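Local structure of Alpha/beta hydrolase family protein (Bacillus anthracis, 3OOS) at residues 108-113 with 215-220; 219-224 with 246-251. The protein probably acts as a hydrolase of the alpha/beta fold family, its natural substrate being unknown. One frame throughout, in Å; residues are numbered along the deposited sequence.

Followed from the N terminus, the chain passes through helix 100-112, which packs on the central sheet, and its last turn supplies the first half of contact 1. About a hundred residues later, nearly half of them helical, the chain returns at 215-220 and closes that long loop. Contact 2 starts where contact 1 stops, sharing Phe-219 and Val-220, and closes a much shorter loop through strand 224-229 and helix 237-246 to reach 246-251. The two loops therefore follow one another, neither nesting nor crossing. Gln-113 joins them, since its side chain bonds Phe-219 and also Lys-221. Together they tie the end of helix 100-112 to the last two strands of the sheet.

Contact 1 (108-113 with 215-220); sequences YATEAQ and QKLKFV
Gln-113 reaches from the end of helix 100-112 to the backbone of Phe-219, in an alpha/beta hydrolase fold where this helix packs on the central sheet and residues 215-220 lead from a short helix toward strand 224-229. Its CG sits between the backbone N and the carbonyl carbon (chi1 62°), and from there the chain runs out extended. CB and CG serve as the stem. Gln-113 CD comes to 3.9 Å from Phe-219 O. At the tip, Gln-113 NE2 donates to Phe-219 O over 3.0 Å, with 166° at the hydrogen. The acceptor lies almost in the plane of the Gln-113 amide, whereas the nitrogen is tilted 26° from the carbonyl plane of Phe-219. OE1 lies over the Val-220 backbone and accepts a hydrogen bond from Lys-221 N, so both ends of the amide are engaged and its rotation is fixed.

Beside this polar grip runs an apolar seam. Ala-109 CB meets both methyls of Val-220, CG1 being nearest at 3.9 Å. Thr-110 turns its methyl to the contact while OG1 bonds back to Val-107 O in its own helix. The type I turn from Leu-217 to Val-220, closed by Val-220 N to Leu-217 O, brings Leu-217 and Val-220 to that methyl, with Lys-216 just ahead of the turn: Thr-110 CG2 lies 3.8 Å from Lys-216 CB and 4.1 Å from Leu-217 CD2.

Contact 2 (219-224 with 246-251); sequences FVKIPS and LIPNAT
With chi1 at -61°, Ile-247 places CG2 anti to its backbone N and over Ser-224, while Ser-224 sets OG beside its own backbone N (chi1 -59°). The two meet with Ile-247 CG2 3.5 Å from Ser-224 OG, and Ile-247 CD1 also approaches that hydroxyl. OG donates to Ile-222 O from above the carbonyl plane, so the buried hydroxyl is paired within its own segment while the Ile-247 methyl packs against it from the side. Ile-247 CG2 also reaches back to Val-220 CG1 at 4.1 Å.

This is where the last two parallel strands of the hydrolase sheet, 224-229 and the outermost 250-255, come together. Ser-224 and Ala-250 form a parallel beta bridge with their CB atoms on the same face. Thr-251 N donates to Ser-224 O at 2.9 Å. Ala-250 CA adds a CA-H...O contact to Ser-224 O at 3.2 Å.

Ahead of the strands, water fills in for direct bonds. One molecule accepts from Asn-249 N and lies within hydrogen-bonding distance of both Val-220 O and Ile-222 O, joining the loop to the type I turn from Ile-247 to Ala-250. A second donates to Asn-249 O and accepts from Ser-224 N. Toward the solvent, Pro-248 lays its ring against the loop, with Pro-248 CD 3.2 Å from Val-220 O and CG 4.2 Å from Lys-221 CE, the two side chains crossing at about a right angle.

Contact 1 (108-113 with 215-220)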
ATOM      1  N   TYR A 108      -4.874   7.699  -7.384  1.00  8.43           N
ATOM      2  CA  TYR A 108      -6.070   7.159  -8.048  1.00  8.45           C
ATOM      3  C   TYR A 108      -7.228   8.155  -7.925  1.00  8.78           C
ATOM      4  O   TYR A 108      -7.920   8.452  -8.910  1.00  8.89           O
ATOM      5  CB  TYR A 108      -6.467   5.795  -7.462  1.00  8.28           C
ATOM      6  CG  TYR A 108      -7.169   4.843  -8.427  1.00  8.28           C
ATOM      7  CD1 TYR A 108      -8.026   5.311  -9.432  1.00  8.10           C
ATOM      8  CD2 TYR A 108      -6.987   3.465  -8.315  1.00  8.37           C
ATOM      9  CE1 TYR A 108      -8.670   4.427 -10.308  1.00  8.30           C
ATOM     10  CE2 TYR A 108      -7.625   2.576  -9.176  1.00  8.12           C
ATOM     11  CZ  TYR A 108      -8.460   3.057 -10.168  1.00  8.04           C
ATOM     12  OH  TYR A 108      -9.080   2.158 -11.014  1.00  8.72           O
ATOM     13  N   ALA A 109      -7.413   8.689  -6.719  1.00  8.99           N
ATOM     14  CA  ALA A 109      -8.480   9.657  -6.467  1.00  9.71           C
ATOM     15  C   ALA A 109      -8.288  10.955  -7.258  1.00 10.22           C
ATOM     16  O   ALA A 109      -9.239  11.480  -7.840  1.00 10.97           O
ATOM     17  CB  ALA A 109      -8.600   9.936  -4.977  1.00  9.78           C
ATOM     18  N   THR A 110      -7.066  11.470  -7.304  1.00 10.40           N
ATOM     19  CA  THR A 110      -6.842  12.746  -7.988  1.00 10.95           C
ATOM     20  C   THR A 110      -6.920  12.628  -9.517  1.00 11.21           C
ATOM     21  O   THR A 110      -7.325  13.574 -10.196  1.00 11.79           O
ATOM     22  CB  THR A 110      -5.527  13.431  -7.558  1.00 10.83           C
ATOM     23  OG1 THR A 110      -4.414  12.588  -7.876  1.00 11.72           O
ATOM     24  CG2 THR A 110      -5.539  13.731  -6.053  1.00 11.07           C
ATOM     25  N   GLU A 111      -6.531  11.475 -10.051  0.50 11.15           N
ATOM     26  CA  GLU A 111      -6.567  11.260 -11.497  0.50 11.28           C
ATOM     27  C   GLU A 111      -7.943  10.807 -11.970  0.50 11.35           C
ATOM     28  O   GLU A 111      -8.438  11.281 -12.996  0.50 11.80           O
ATOM     29  CB  GLU A 111      -5.517  10.229 -11.922  0.50 11.26           C
ATOM     30  CG  GLU A 111      -4.079  10.700 -11.782  0.50 12.08           C
ATOM     31  CD  GLU A 111      -3.596  11.492 -12.983  0.50 12.54           C
ATOM     32  OE1 GLU A 111      -3.656  10.967 -14.115  0.50 12.38           O
ATOM     33  OE2 GLU A 111      -3.137  12.637 -12.789  0.50 13.14           O
ATOM     34  N   ALA A 112      -8.557   9.892 -11.220  1.00 11.22           N
ATOM     35  CA  ALA A 112      -9.738   9.167 -11.702  1.00 11.01           C
ATOM     36  C   ALA A 112     -10.788   8.855 -10.639  1.00 10.89           C
ATOM     37  O   ALA A 112     -11.317   7.742 -10.599  1.00 10.80           O
ATOM     38  CB  ALA A 112      -9.294   7.869 -12.407  1.00 11.12           C
ATOM     39  N   GLN A 113     -11.119   9.837  -9.801  1.00 10.77           N
ATOM     40  CA  GLN A 113     -12.077   9.598  -8.712  1.00 10.79           C
ATOM     41  C   GLN A 113     -13.449   9.141  -9.195  1.00 10.71           C
ATOM     42  O   GLN A 113     -14.163   8.457  -8.465  1.00 10.72           O
ATOM     43  CB  GLN A 113     -12.224  10.816  -7.786  1.00 11.03           C
ATOM     44  CG  GLN A 113     -12.762  12.074  -8.452  1.00 12.27           C
ATOM     45  CD  GLN A 113     -12.977  13.204  -7.462  1.00 13.33           C
ATOM     46  OE1 GLN A 113     -13.634  13.029  -6.436  1.00 14.70           O
ATOM     47  NE2 GLN A 113     -12.427  14.372  -7.769  1.00 14.07           N
ATOM     48  N   GLN A 215      -2.873  19.968  -2.597  1.00 10.42           N
ATOM     49  CA  GLN A 215      -3.878  20.898  -3.103  1.00 10.87           C
ATOM     50  C   GLN A 215      -4.996  20.163  -3.834  1.00 10.67           C
ATOM     51  O   GLN A 215      -6.171  20.506  -3.696  1.00 10.98           O
ATOM     52  CB  GLN A 215      -3.248  21.973  -3.995  1.00 11.51           C
ATOM     53  CG  GLN A 215      -2.311  22.934  -3.257  1.00 13.70           C
ATOM     54  CD  GLN A 215      -3.003  23.715  -2.140  1.00 17.29           C
ATOM     55  OE1 GLN A 215      -4.152  24.144  -2.278  1.00 19.57           O
ATOM     56  NE2 GLN A 215      -2.297  23.904  -1.029  1.00 19.15           N
ATOM     57  N   LYS A 216      -4.627  19.133  -4.588  1.00 10.23           N
ATOM     58  CA  LYS A 216      -5.613  18.356  -5.329  1.00 10.05           C
ATOM     59  C   LYS A 216      -6.559  17.580  -4.412  1.00  9.79           C
ATOM     60  O   LYS A 216      -7.697  17.315  -4.794  1.00  9.88           O
ATOM     61  CB  LYS A 216      -4.939  17.431  -6.346  1.00 10.14           C
ATOM     62  CG  LYS A 216      -4.473  18.163  -7.606  1.00 10.67           C
ATOM     63  CD  LYS A 216      -3.991  17.209  -8.708  1.00 11.32           C
ATOM     64  CE  LYS A 216      -2.684  16.507  -8.350  1.00 11.32           C
ATOM     65  NZ  LYS A 216      -1.553  17.464  -8.121  1.00 11.35           N
ATOM     66  N   LEU A 217      -6.107  17.241  -3.203  1.00  9.89           N
ATOM     67  CA  LEU A 217      -6.956  16.495  -2.262  1.00  9.82           C
ATOM     68  C   LEU A 217      -8.228  17.247  -1.865  1.00 10.23           C
ATOM     69  O   LEU A 217      -9.245  16.628  -1.543  1.00 10.42           O
ATOM     70  CB  LEU A 217      -6.183  16.083  -1.006  1.00  9.93           C
ATOM     71  CG  LEU A 217      -5.127  14.983  -1.154  1.00  9.73           C
ATOM     72  CD1 LEU A 217      -4.635  14.584   0.224  1.00 10.34           C
ATOM     73  CD2 LEU A 217      -5.655  13.765  -1.913  1.00 10.07           C
ATOM     74  N   LYS A 218      -8.165  18.578  -1.905  1.00 10.54           N
ATOM     75  CA  LYS A 218      -9.304  19.426  -1.563  0.50 10.87           C
ATOM     76  C   LYS A 218     -10.456  19.254  -2.557  1.00 10.98           C
ATOM     77  O   LYS A 218     -11.594  19.652  -2.286  1.00 11.10           O
ATOM     78  CB  LYS A 218      -8.866  20.894  -1.491  0.50 10.99           C
ATOM     79  CG  LYS A 218      -7.796  21.168  -0.438  0.50 11.61           C
ATOM     80  CD  LYS A 218      -7.290  22.602  -0.500  0.50 12.79           C
ATOM     81  CE  LYS A 218      -6.586  22.990   0.792  0.50 13.71           C
ATOM     82  NZ  LYS A 218      -5.833  24.267   0.667  0.50 14.58           N
ATOM     83  N   PHE A 219     -10.157  18.655  -3.708  1.00 10.89           N
ATOM     84  CA  PHE A 219     -11.150  18.462  -4.763  1.00 11.22           C
ATOM     85  C   PHE A 219     -11.545  16.994  -4.949  1.00 11.29           C
ATOM     86  O   PHE A 219     -12.285  16.653  -5.875  1.00 11.67           O
ATOM     87  CB  PHE A 219     -10.665  19.102  -6.070  1.00 11.22           C
ATOM     88  CG  PHE A 219     -10.375  20.572  -5.936  1.00 11.62           C
ATOM     89  CD1 PHE A 219     -11.408  21.502  -5.981  1.00 12.14           C
ATOM     90  CD2 PHE A 219      -9.074  21.023  -5.717  1.00 12.04           C
ATOM     91  CE1 PHE A 219     -11.150  22.863  -5.833  1.00 12.44           C
ATOM     92  CE2 PHE A 219      -8.808  22.385  -5.572  1.00 12.27           C
ATOM     93  CZ  PHE A 219      -9.845  23.304  -5.630  1.00 12.17           C
ATOM     94  N   VAL A 220     -11.052  16.143  -4.050  1.00 11.29           N
ATOM     95  CA  VAL A 220     -11.445  14.735  -3.988  1.00 11.60           C
ATOM     96  C   VAL A 220     -12.752  14.638  -3.192  1.00 11.78           C
ATOM     97  O   VAL A 220     -12.798  14.994  -2.009  1.00 12.22           O
ATOM     98  CB  VAL A 220     -10.327  13.864  -3.354  1.00 11.35           C
ATOM     99  CG1 VAL A 220     -10.820  12.441  -3.063  1.00 11.42           C
ATOM    100  CG2 VAL A 220      -9.098  13.832  -4.270  1.00 12.13           C
TER

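Contact 2 (219-224 with 246-251)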
ATOM      1  N   PHE A 219     -10.157  18.655  -3.708  1.00 10.89           N
ATOM      2  CA  PHE A 219     -11.150  18.462  -4.763  1.00 11.22           C
ATOM      3  C   PHE A 219     -11.545  16.994  -4.949  1.00 11.29           C
ATOM      4  O   PHE A 219     -12.285  16.653  -5.875  1.00 11.67           O
ATOM      5  CB  PHE A 219     -10.665  19.102  -6.070  1.00 11.22           C
ATOM      6  CG  PHE A 219     -10.375  20.572  -5.936  1.00 11.62           C
ATOM      7  CD1 PHE A 219     -11.408  21.502  -5.981  1.00 12.14           C
ATOM      8  CD2 PHE A 219      -9.074  21.023  -5.717  1.00 12.04           C
ATOM      9  CE1 PHE A 219     -11.150  22.863  -5.833  1.00 12.44           C
ATOM     10  CE2 PHE A 219      -8.808  22.385  -5.572  1.00 12.27           C
ATOM     11  CZ  PHE A 219      -9.845  23.304  -5.630  1.00 12.17           C
ATOM     12  N   VAL A 220     -11.052  16.143  -4.050  1.00 11.29           N
ATOM     13  CA  VAL A 220     -11.445  14.735  -3.988  1.00 11.60           C
ATOM     14  C   VAL A 220     -12.752  14.638  -3.192  1.00 11.78           C
ATOM     15  O   VAL A 220     -12.798  14.994  -2.009  1.00 12.22           O
ATOM     16  CB  VAL A 220     -10.327  13.864  -3.354  1.00 11.35           C
ATOM     17  CG1 VAL A 220     -10.820  12.441  -3.063  1.00 11.42           C
ATOM     18  CG2 VAL A 220      -9.098  13.832  -4.270  1.00 12.13           C
ATOM     19  N   LYS A 221     -13.809  14.161  -3.849  1.00 11.83           N
ATOM     20  CA  LYS A 221     -15.165  14.236  -3.297  1.00 12.14           C
ATOM     21  C   LYS A 221     -15.734  12.884  -2.859  1.00 11.76           C
ATOM     22  O   LYS A 221     -16.815  12.820  -2.266  1.00 12.60           O
ATOM     23  CB  LYS A 221     -16.117  14.913  -4.301  1.00 12.77           C
ATOM     24  CG  LYS A 221     -15.644  16.274  -4.855  1.00 14.11           C
ATOM     25  CD  LYS A 221     -15.177  17.263  -3.773  1.00 16.40           C
ATOM     26  CE  LYS A 221     -16.298  17.723  -2.842  1.00 17.80           C
ATOM     27  NZ  LYS A 221     -17.369  18.497  -3.537  1.00 19.41           N
ATOM     28  N   ILE A 222     -14.988  11.817  -3.129  1.00 11.23           N
ATOM     29  CA  ILE A 222     -15.420  10.455  -2.813  0.50 10.73           C
ATOM     30  C   ILE A 222     -15.201  10.112  -1.336  1.00 10.85           C
ATOM     31  O   ILE A 222     -14.349  10.720  -0.679  1.00 10.80           O
ATOM     32  CB  ILE A 222     -14.699   9.402  -3.702  0.50 10.42           C
ATOM     33  CG1 ILE A 222     -13.196   9.368  -3.405  0.50  9.47           C
ATOM     34  CG2 ILE A 222     -14.960   9.674  -5.183  0.50 10.36           C
ATOM     35  CD1 ILE A 222     -12.430   8.361  -4.236  0.50  7.88           C
ATOM     36  N   PRO A 223     -15.978   9.135  -0.800  1.00 10.76           N
ATOM     37  CA  PRO A 223     -15.717   8.690   0.569  1.00 10.85           C
ATOM     38  C   PRO A 223     -14.272   8.229   0.713  1.00 10.70           C
ATOM     39  O   PRO A 223     -13.775   7.463  -0.115  1.00 10.66           O
ATOM     40  CB  PRO A 223     -16.675   7.511   0.741  1.00 10.93           C
ATOM     41  CG  PRO A 223     -17.807   7.827  -0.163  1.00 11.14           C
ATOM     42  CD  PRO A 223     -17.175   8.475  -1.360  1.00 10.89           C
ATOM     43  N   SER A 224     -13.603   8.727   1.744  1.00 10.44           N
ATOM     44  CA  SER A 224     -12.190   8.454   1.948  1.00 10.34           C
ATOM     45  C   SER A 224     -11.955   8.024   3.383  1.00 10.37           C
ATOM     46  O   SER A 224     -12.190   8.791   4.317  1.00 11.30           O
ATOM     47  CB  SER A 224     -11.364   9.694   1.604  1.00 10.09           C
ATOM     48  OG  SER A 224     -11.591  10.059   0.254  1.00 10.14           O
ATOM     49  N   LEU A 246      -7.630  17.424   4.608  1.00 11.20           N
ATOM     50  CA  LEU A 246      -7.662  18.024   3.272  1.00 11.41           C
ATOM     51  C   LEU A 246      -8.815  17.508   2.413  1.00 11.57           C
ATOM     52  O   LEU A 246      -9.443  18.276   1.683  1.00 11.63           O
ATOM     53  CB  LEU A 246      -6.322  17.820   2.555  1.00 11.26           C
ATOM     54  CG  LEU A 246      -5.131  18.615   3.101  1.00 11.63           C
ATOM     55  CD1 LEU A 246      -3.846  18.188   2.411  1.00 11.91           C
ATOM     56  CD2 LEU A 246      -5.346  20.126   2.975  1.00 13.05           C
ATOM     57  N   ILE A 247      -9.092  16.211   2.509  1.00 11.51           N
ATOM     58  CA  ILE A 247     -10.183  15.602   1.750  1.00 11.91           C
ATOM     59  C   ILE A 247     -11.521  15.940   2.423  1.00 12.60           C
ATOM     60  O   ILE A 247     -11.722  15.606   3.590  1.00 12.72           O
ATOM     61  CB  ILE A 247     -10.003  14.072   1.633  1.00 11.42           C
ATOM     62  CG1 ILE A 247      -8.703  13.744   0.884  1.00 11.10           C
ATOM     63  CG2 ILE A 247     -11.203  13.441   0.927  1.00 11.58           C
ATOM     64  CD1 ILE A 247      -8.336  12.267   0.897  1.00 10.91           C
ATOM     65  N   PRO A 248     -12.434  16.609   1.690  1.00 13.49           N
ATOM     66  CA  PRO A 248     -13.693  17.084   2.281  1.00 14.27           C
ATOM     67  C   PRO A 248     -14.542  16.008   2.967  1.00 14.91           C
ATOM     68  O   PRO A 248     -15.102  16.271   4.032  1.00 15.52           O
ATOM     69  CB  PRO A 248     -14.447  17.674   1.084  1.00 14.36           C
ATOM     70  CG  PRO A 248     -13.395  18.063   0.126  1.00 14.51           C
ATOM     71  CD  PRO A 248     -12.265  17.084   0.303  1.00 13.39           C
ATOM     72  N   ASN A 249     -14.634  14.818   2.374  1.00 15.14           N
ATOM     73  CA  ASN A 249     -15.509  13.768   2.906  1.00 15.74           C
ATOM     74  C   ASN A 249     -14.752  12.598   3.542  1.00 15.81           C
ATOM     75  O   ASN A 249     -15.175  11.440   3.442  1.00 16.92           O
ATOM     76  CB  ASN A 249     -16.472  13.265   1.820  1.00 15.94           C
ATOM     77  CG  ASN A 249     -17.301  14.383   1.204  1.00 16.60           C
ATOM     78  OD1 ASN A 249     -17.254  14.613  -0.007  1.00 18.20           O
ATOM     79  ND2 ASN A 249     -18.060  15.084   2.034  1.00 16.85           N
ATOM     80  N   ALA A 250     -13.636  12.902   4.203  1.00 15.11           N
ATOM     81  CA  ALA A 250     -12.795  11.864   4.808  1.00 14.33           C
ATOM     82  C   ALA A 250     -13.107  11.604   6.274  1.00 14.01           C
ATOM     83  O   ALA A 250     -13.542  12.502   6.993  1.00 14.35           O
ATOM     84  CB  ALA A 250     -11.318  12.213   4.648  1.00 14.03           C
ATOM     85  N   THR A 251     -12.878  10.365   6.702  1.00 13.41           N
ATOM     86  CA  THR A 251     -12.835  10.026   8.121  1.00 13.18           C
ATOM     87  C   THR A 251     -11.422   9.573   8.482  1.00 12.76           C
ATOM     88  O   THR A 251     -10.650   9.160   7.612  1.00 12.48           O
ATOM     89  CB  THR A 251     -13.839   8.914   8.507  1.00 13.16           C
ATOM     90  OG1 THR A 251     -13.478   7.686   7.863  1.00 13.28           O
ATOM     91  CG2 THR A 251     -15.275   9.302   8.137  1.00 13.83           C
TER
HETATM   92  O   HOH W   1     -14.186  13.542  -0.255  1.00 15.57           O
HETATM   93  O   HOH W   2     -15.599   9.014   4.267  1.00 37.23           O